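Local atomic coordinates of fimbriae-associated protein FAP1 (Streptococcus parasanguinis, PDB entry 2X12), a protein that forms serine-rich fimbriae on the bacterial cell surface and probably mediates pH-modulated adhesion and biofilm formation. Residues Val243-Val257 against Ala293-Ser306. Residues are numbered along the deposited sequence; the frame is centred on the assembly and turned at random.
Sequences VTNFYGNGSKGIEYV and ATTLSDPHFYEDGS
Asn245 lies across one face of the Tyr302 ring, a clear case of a beta-hairpin, here strands 240-243 and 254-263, whose long connecting loop packs against the face and edge of an aromatic side chain. Asn245 CA sits 3.6 Å from the ring centroid, and the side-chain amide continues over the rim, its plane 27° from that of the ring. At the edge, Val243 O and Gly253 O lie in the ring plane; the phenol OH points to Gly253 O, though the modelled separation is implausibly short and its detail doubtful. Tyr218 of strand 212-220 adds an edge-to-face contact.

Further along the loop, Phe246 is sandwiched, with Tyr247 over one face and the His300 ring in an offset stack on the other, centroids 4.9 Å apart. On strand 254-263, Val257 CG2 rests over the face of Phe301. Glu255, bent at chi2 (96°), passes that ring to bring OE1 within 2.6 Å of Glu303 N, so a buried carboxylate receives a backbone N-H.

In the second shell, Asn245 and Asn249 each close an Asx turn, and Asn245 ND2 spends its two N-H groups on Ser251 O and Asn249 OD1, which keeps the stacked amide from rotating. The Asn249 turn, its OD1 accepting from Ser251 N, presents the amide directly to Asp304: nearly coplanar with the carboxylate, Asn249 ND2 meets the syn lone pair of Asp304 OD2 at 2.6 Å, with an N-H...O angle of 165°.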
loop_
_atom_site.group_PDB
_atom_site.type_symbol
_atom_site.label_atom_id
_atom_site.label_comp_id
_atom_site.label_asym_id
_atom_site.label_seq_id
_atom_site.Cartn_x
_atom_site.Cartn_y
_atom_site.Cartn_z
ATOM N N VAL A 243 -1.964 4.794 -13.361
ATOM C CA VAL A 243 -2.759 3.907 -14.168
ATOM C C VAL A 243 -4.089 3.837 -13.507
ATOM O O VAL A 243 -4.131 3.596 -12.332
ATOM C CB VAL A 243 -2.190 2.515 -14.200
ATOM C CG1 VAL A 243 -3.140 1.603 -14.872
ATOM C CG2 VAL A 243 -0.851 2.500 -14.935
ATOM N N THR A 244 -5.145 4.079 -14.282
ATOM C CA THR A 244 -6.528 4.099 -13.816
ATOM C C THR A 244 -7.213 2.819 -14.211
ATOM O O THR A 244 -6.840 2.165 -15.167
ATOM C CB THR A 244 -7.359 5.259 -14.412
ATOM O OG1 THR A 244 -7.688 5.002 -15.780
ATOM C CG2 THR A 244 -6.618 6.556 -14.307
ATOM N N ASN A 245 -8.246 2.487 -13.460
ATOM C CA ASN A 245 -8.886 1.170 -13.541
ATOM C C ASN A 245 -9.396 0.830 -14.940
ATOM O O ASN A 245 -10.310 1.497 -15.471
ATOM C CB ASN A 245 -10.062 1.129 -12.545
ATOM C CG ASN A 245 -10.645 -0.244 -12.386
ATOM O OD1 ASN A 245 -10.454 -1.127 -13.227
ATOM N ND2 ASN A 245 -11.373 -0.431 -11.313
ATOM N N PHE A 246 -8.829 -0.232 -15.501
ATOM C CA PHE A 246 -9.207 -0.683 -16.839
ATOM C C PHE A 246 -9.833 -2.076 -16.841
ATOM O O PHE A 246 -10.001 -2.685 -17.887
ATOM C CB PHE A 246 -8.002 -0.620 -17.789
ATOM C CG PHE A 246 -6.890 -1.560 -17.426
ATOM C CD1 PHE A 246 -5.888 -1.165 -16.555
ATOM C CD2 PHE A 246 -6.836 -2.817 -17.952
ATOM C CE1 PHE A 246 -4.852 -2.019 -16.185
ATOM C CE2 PHE A 246 -5.791 -3.680 -17.595
ATOM C CZ PHE A 246 -4.800 -3.273 -16.686
ATOM N N TYR A 247 -10.220 -2.551 -15.670
ATOM C CA TYR A 247 -10.983 -3.783 -15.570
ATOM C C TYR A 247 -12.485 -3.575 -15.401
ATOM O O TYR A 247 -13.239 -4.536 -15.439
ATOM C CB TYR A 247 -10.488 -4.592 -14.381
ATOM C CG TYR A 247 -9.062 -5.088 -14.478
ATOM C CD1 TYR A 247 -8.717 -6.122 -15.314
ATOM C CD2 TYR A 247 -8.067 -4.538 -13.696
ATOM C CE1 TYR A 247 -7.398 -6.581 -15.384
ATOM C CE2 TYR A 247 -6.751 -4.984 -13.770
ATOM C CZ TYR A 247 -6.430 -5.998 -14.601
ATOM O OH TYR A 247 -5.142 -6.409 -14.641
ATOM N N GLY A 248 -12.908 -2.322 -15.178
ATOM C CA GLY A 248 -14.335 -1.993 -14.968
ATOM C C GLY A 248 -14.973 -2.778 -13.816
ATOM O O GLY A 248 -16.106 -3.180 -13.898
ATOM N N ASN A 249 -14.211 -2.993 -12.746
ATOM C CA ASN A 249 -14.662 -3.744 -11.594
ATOM C C ASN A 249 -15.146 -2.799 -10.526
ATOM O O ASN A 249 -15.247 -3.178 -9.373
ATOM C CB ASN A 249 -13.504 -4.611 -11.053
ATOM C CG ASN A 249 -12.475 -3.802 -10.222
ATOM O OD1 ASN A 249 -12.681 -2.616 -9.977
ATOM N ND2 ASN A 249 -11.396 -4.451 -9.762
ATOM N N GLY A 250 -15.348 -1.541 -10.879
ATOM C CA GLY A 250 -15.841 -0.573 -9.916
ATOM C C GLY A 250 -14.944 -0.083 -8.777
ATOM O O GLY A 250 -15.385 0.819 -8.025
ATOM N N SER A 251 -13.732 -0.623 -8.625
ATOM C CA SER A 251 -12.759 -0.024 -7.717
ATOM C C SER A 251 -12.439 1.384 -8.153
ATOM O O SER A 251 -12.124 1.630 -9.283
ATOM C CB SER A 251 -11.440 -0.779 -7.706
ATOM O OG SER A 251 -11.621 -2.123 -7.300
ATOM N N LYS A 252 -12.516 2.324 -7.236
ATOM C CA LYS A 252 -12.141 3.713 -7.524
ATOM C C LYS A 252 -10.700 3.747 -7.097
ATOM O O LYS A 252 -10.175 2.721 -6.661
ATOM C CB LYS A 252 -13.063 4.669 -6.746
ATOM C CG LYS A 252 -14.500 4.639 -7.341
ATOM C CD LYS A 252 -15.601 5.007 -6.366
ATOM C CE LYS A 252 -16.937 4.448 -6.889
ATOM N NZ LYS A 252 -18.110 5.242 -6.396
ATOM N N GLY A 253 -9.962 4.817 -7.227
ATOM C CA GLY A 253 -8.563 4.599 -6.760
ATOM C C GLY A 253 -7.629 4.040 -7.796
ATOM O O GLY A 253 -8.067 3.427 -8.748
ATOM N N ILE A 254 -6.339 4.318 -7.618
ATOM C CA ILE A 254 -5.362 4.422 -8.738
ATOM C C ILE A 254 -3.989 3.796 -8.474
ATOM O O ILE A 254 -3.445 3.849 -7.360
ATOM C CB ILE A 254 -5.081 5.901 -9.048
ATOM C CG1 ILE A 254 -6.400 6.684 -9.162
ATOM C CG2 ILE A 254 -4.247 6.041 -10.289
ATOM C CD1 ILE A 254 -6.296 8.044 -9.879
ATOM N N GLU A 255 -3.413 3.182 -9.503
ATOM C CA GLU A 255 -2.073 2.605 -9.328
ATOM C C GLU A 255 -1.116 3.706 -9.772
ATOM O O GLU A 255 -1.227 4.228 -10.862
ATOM C CB GLU A 255 -1.838 1.260 -10.088
ATOM C CG GLU A 255 -0.612 0.408 -9.524
ATOM C CD GLU A 255 -1.030 -0.676 -8.523
ATOM O OE1 GLU A 255 -2.154 -1.186 -8.798
ATOM O OE2 GLU A 255 -0.304 -1.035 -7.498
ATOM N N TYR A 256 -0.208 4.074 -8.886
ATOM C CA TYR A 256 0.870 4.965 -9.223
ATOM C C TYR A 256 2.080 4.080 -9.480
ATOM O O TYR A 256 2.499 3.320 -8.606
ATOM C CB TYR A 256 1.076 5.910 -8.060
ATOM C CG TYR A 256 -0.174 6.687 -7.778
ATOM C CD1 TYR A 256 -0.411 7.902 -8.397
ATOM C CD2 TYR A 256 -1.158 6.173 -6.987
ATOM C CE1 TYR A 256 -1.560 8.596 -8.211
ATOM C CE2 TYR A 256 -2.344 6.880 -6.785
ATOM C CZ TYR A 256 -2.514 8.104 -7.416
ATOM O OH TYR A 256 -3.632 8.867 -7.248
ATOM N N VAL A 257 2.580 4.099 -10.704
ATOM C CA VAL A 257 3.627 3.161 -11.086
ATOM C C VAL A 257 4.903 3.930 -11.330
ATOM O O VAL A 257 4.851 5.080 -11.737
ATOM C CB VAL A 257 3.263 2.415 -12.337
ATOM C CG1 VAL A 257 4.439 1.634 -12.807
ATOM C CG2 VAL A 257 2.122 1.510 -12.048
ATOM N N ALA A 293 2.912 -3.317 -5.359
ATOM C CA ALA A 293 3.109 -4.477 -6.243
ATOM C C ALA A 293 4.382 -4.332 -6.998
ATOM O O ALA A 293 4.837 -3.231 -7.157
ATOM C CB ALA A 293 1.998 -4.627 -7.191
ATOM N N THR A 294 4.948 -5.448 -7.437
ATOM C CA THR A 294 5.988 -5.455 -8.425
ATOM C C THR A 294 5.479 -6.076 -9.719
ATOM O O THR A 294 4.669 -7.002 -9.672
ATOM C CB THR A 294 7.148 -6.300 -7.940
ATOM O OG1 THR A 294 7.857 -5.625 -6.863
ATOM C CG2 THR A 294 8.058 -6.549 -9.066
ATOM N N THR A 295 5.920 -5.571 -10.877
ATOM C CA THR A 295 5.800 -6.325 -12.130
ATOM C C THR A 295 7.159 -6.566 -12.758
ATOM O O THR A 295 7.979 -5.715 -12.741
ATOM C CB THR A 295 4.950 -5.662 -13.208
ATOM O OG1 THR A 295 5.493 -4.399 -13.510
ATOM C CG2 THR A 295 3.559 -5.509 -12.785
ATOM N N LEU A 296 7.339 -7.719 -13.379
ATOM C CA LEU A 296 8.596 -8.127 -13.934
ATOM C C LEU A 296 8.938 -7.416 -15.204
ATOM O O LEU A 296 10.107 -7.322 -15.512
ATOM C CB LEU A 296 8.580 -9.617 -14.180
ATOM C CG LEU A 296 8.314 -10.340 -12.845
ATOM C CD1 LEU A 296 8.405 -11.858 -12.930
ATOM C CD2 LEU A 296 9.269 -9.870 -11.785
ATOM N N SER A 297 7.977 -6.902 -15.967
ATOM C CA SER A 297 8.398 -6.175 -17.175
ATOM C C SER A 297 7.503 -5.069 -17.615
ATOM O O SER A 297 7.995 -4.120 -18.191
ATOM C CB SER A 297 8.559 -7.121 -18.350
ATOM O OG SER A 297 7.407 -7.066 -19.156
ATOM N N ASP A 298 6.207 -5.230 -17.362
ATOM C CA ASP A 298 5.167 -4.367 -17.896
ATOM C C ASP A 298 4.814 -3.259 -16.912
ATOM O O ASP A 298 4.467 -3.541 -15.765
ATOM C CB ASP A 298 3.915 -5.229 -18.149
ATOM C CG ASP A 298 2.850 -4.527 -19.041
ATOM O OD1 ASP A 298 2.939 -3.303 -19.318
ATOM O OD2 ASP A 298 1.906 -5.219 -19.485
ATOM N N PRO A 299 4.839 -1.994 -17.361
ATOM C CA PRO A 299 4.482 -0.829 -16.505
ATOM C C PRO A 299 3.002 -0.482 -16.421
ATOM O O PRO A 299 2.647 0.504 -15.750
ATOM C CB PRO A 299 5.186 0.324 -17.201
ATOM C CG PRO A 299 5.150 -0.047 -18.630
ATOM C CD PRO A 299 5.311 -1.550 -18.684
ATOM N N HIS A 300 2.155 -1.249 -17.104
ATOM C CA HIS A 300 0.748 -0.966 -17.128
ATOM C C HIS A 300 0.004 -2.006 -16.329
ATOM O O HIS A 300 -0.389 -3.048 -16.837
ATOM C CB HIS A 300 0.246 -0.953 -18.548
ATOM C CG HIS A 300 -1.109 -0.344 -18.696
ATOM N ND1 HIS A 300 -1.353 1.001 -18.491
ATOM C CD2 HIS A 300 -2.296 -0.901 -19.038
ATOM C CE1 HIS A 300 -2.634 1.242 -18.721
ATOM N NE2 HIS A 300 -3.230 0.107 -19.040
ATOM N N PHE A 301 -0.220 -1.709 -15.062
ATOM C CA PHE A 301 -0.928 -2.659 -14.222
ATOM C C PHE A 301 -1.801 -2.012 -13.166
ATOM O O PHE A 301 -1.531 -0.902 -12.765
ATOM C CB PHE A 301 0.064 -3.612 -13.575
ATOM C CG PHE A 301 1.091 -2.946 -12.737
ATOM C CD1 PHE A 301 2.241 -2.455 -13.306
ATOM C CD2 PHE A 301 0.926 -2.850 -11.401
ATOM C CE1 PHE A 301 3.206 -1.855 -12.548
ATOM C CE2 PHE A 301 1.886 -2.257 -10.630
ATOM C CZ PHE A 301 3.041 -1.769 -11.203
ATOM N N TYR A 302 -2.839 -2.728 -12.734
ATOM C CA TYR A 302 -3.755 -2.190 -11.741
ATOM C C TYR A 302 -4.037 -3.319 -10.801
ATOM O O TYR A 302 -4.792 -4.204 -11.132
ATOM C CB TYR A 302 -5.019 -1.689 -12.417
ATOM C CG TYR A 302 -5.994 -0.881 -11.583
ATOM C CD1 TYR A 302 -5.876 0.477 -11.450
ATOM C CD2 TYR A 302 -7.088 -1.461 -11.015
ATOM C CE1 TYR A 302 -6.773 1.206 -10.715
ATOM C CE2 TYR A 302 -8.013 -0.718 -10.289
ATOM C CZ TYR A 302 -7.845 0.602 -10.146
ATOM O OH TYR A 302 -8.797 1.314 -9.452
ATOM N N GLU A 303 -3.351 -3.323 -9.669
ATOM C CA GLU A 303 -3.510 -4.343 -8.646
ATOM C C GLU A 303 -4.086 -3.629 -7.449
ATOM O O GLU A 303 -3.363 -3.106 -6.589
ATOM C CB GLU A 303 -2.165 -4.975 -8.349
ATOM C CG GLU A 303 -1.530 -5.627 -9.578
ATOM C CD GLU A 303 -2.368 -6.793 -10.165
ATOM O OE1 GLU A 303 -3.273 -7.294 -9.421
ATOM O OE2 GLU A 303 -2.123 -7.168 -11.362
ATOM N N ASP A 304 -5.413 -3.493 -7.523
ATOM C CA ASP A 304 -6.277 -3.158 -6.389
ATOM C C ASP A 304 -6.309 -4.468 -5.695
ATOM O O ASP A 304 -5.658 -5.416 -6.187
ATOM C CB ASP A 304 -7.674 -2.769 -6.859
ATOM C CG ASP A 304 -8.363 -3.854 -7.698
ATOM O OD1 ASP A 304 -7.872 -4.996 -7.728
ATOM O OD2 ASP A 304 -9.436 -3.569 -8.324
ATOM N N GLY A 305 -7.045 -4.618 -4.615
ATOM C CA GLY A 305 -7.010 -5.939 -3.978
ATOM C C GLY A 305 -8.240 -6.737 -4.252
ATOM O O GLY A 305 -8.717 -7.465 -3.382
ATOM N N SER A 306 -8.799 -6.591 -5.437
ATOM C CA SER A 306 -10.182 -6.983 -5.585
ATOM C C SER A 306 -10.372 -8.488 -5.570
ATOM O O SER A 306 -11.438 -8.935 -5.245
ATOM C CB SER A 306 -10.775 -6.400 -6.850
ATOM O OG SER A 306 -9.914 -6.631 -7.933
#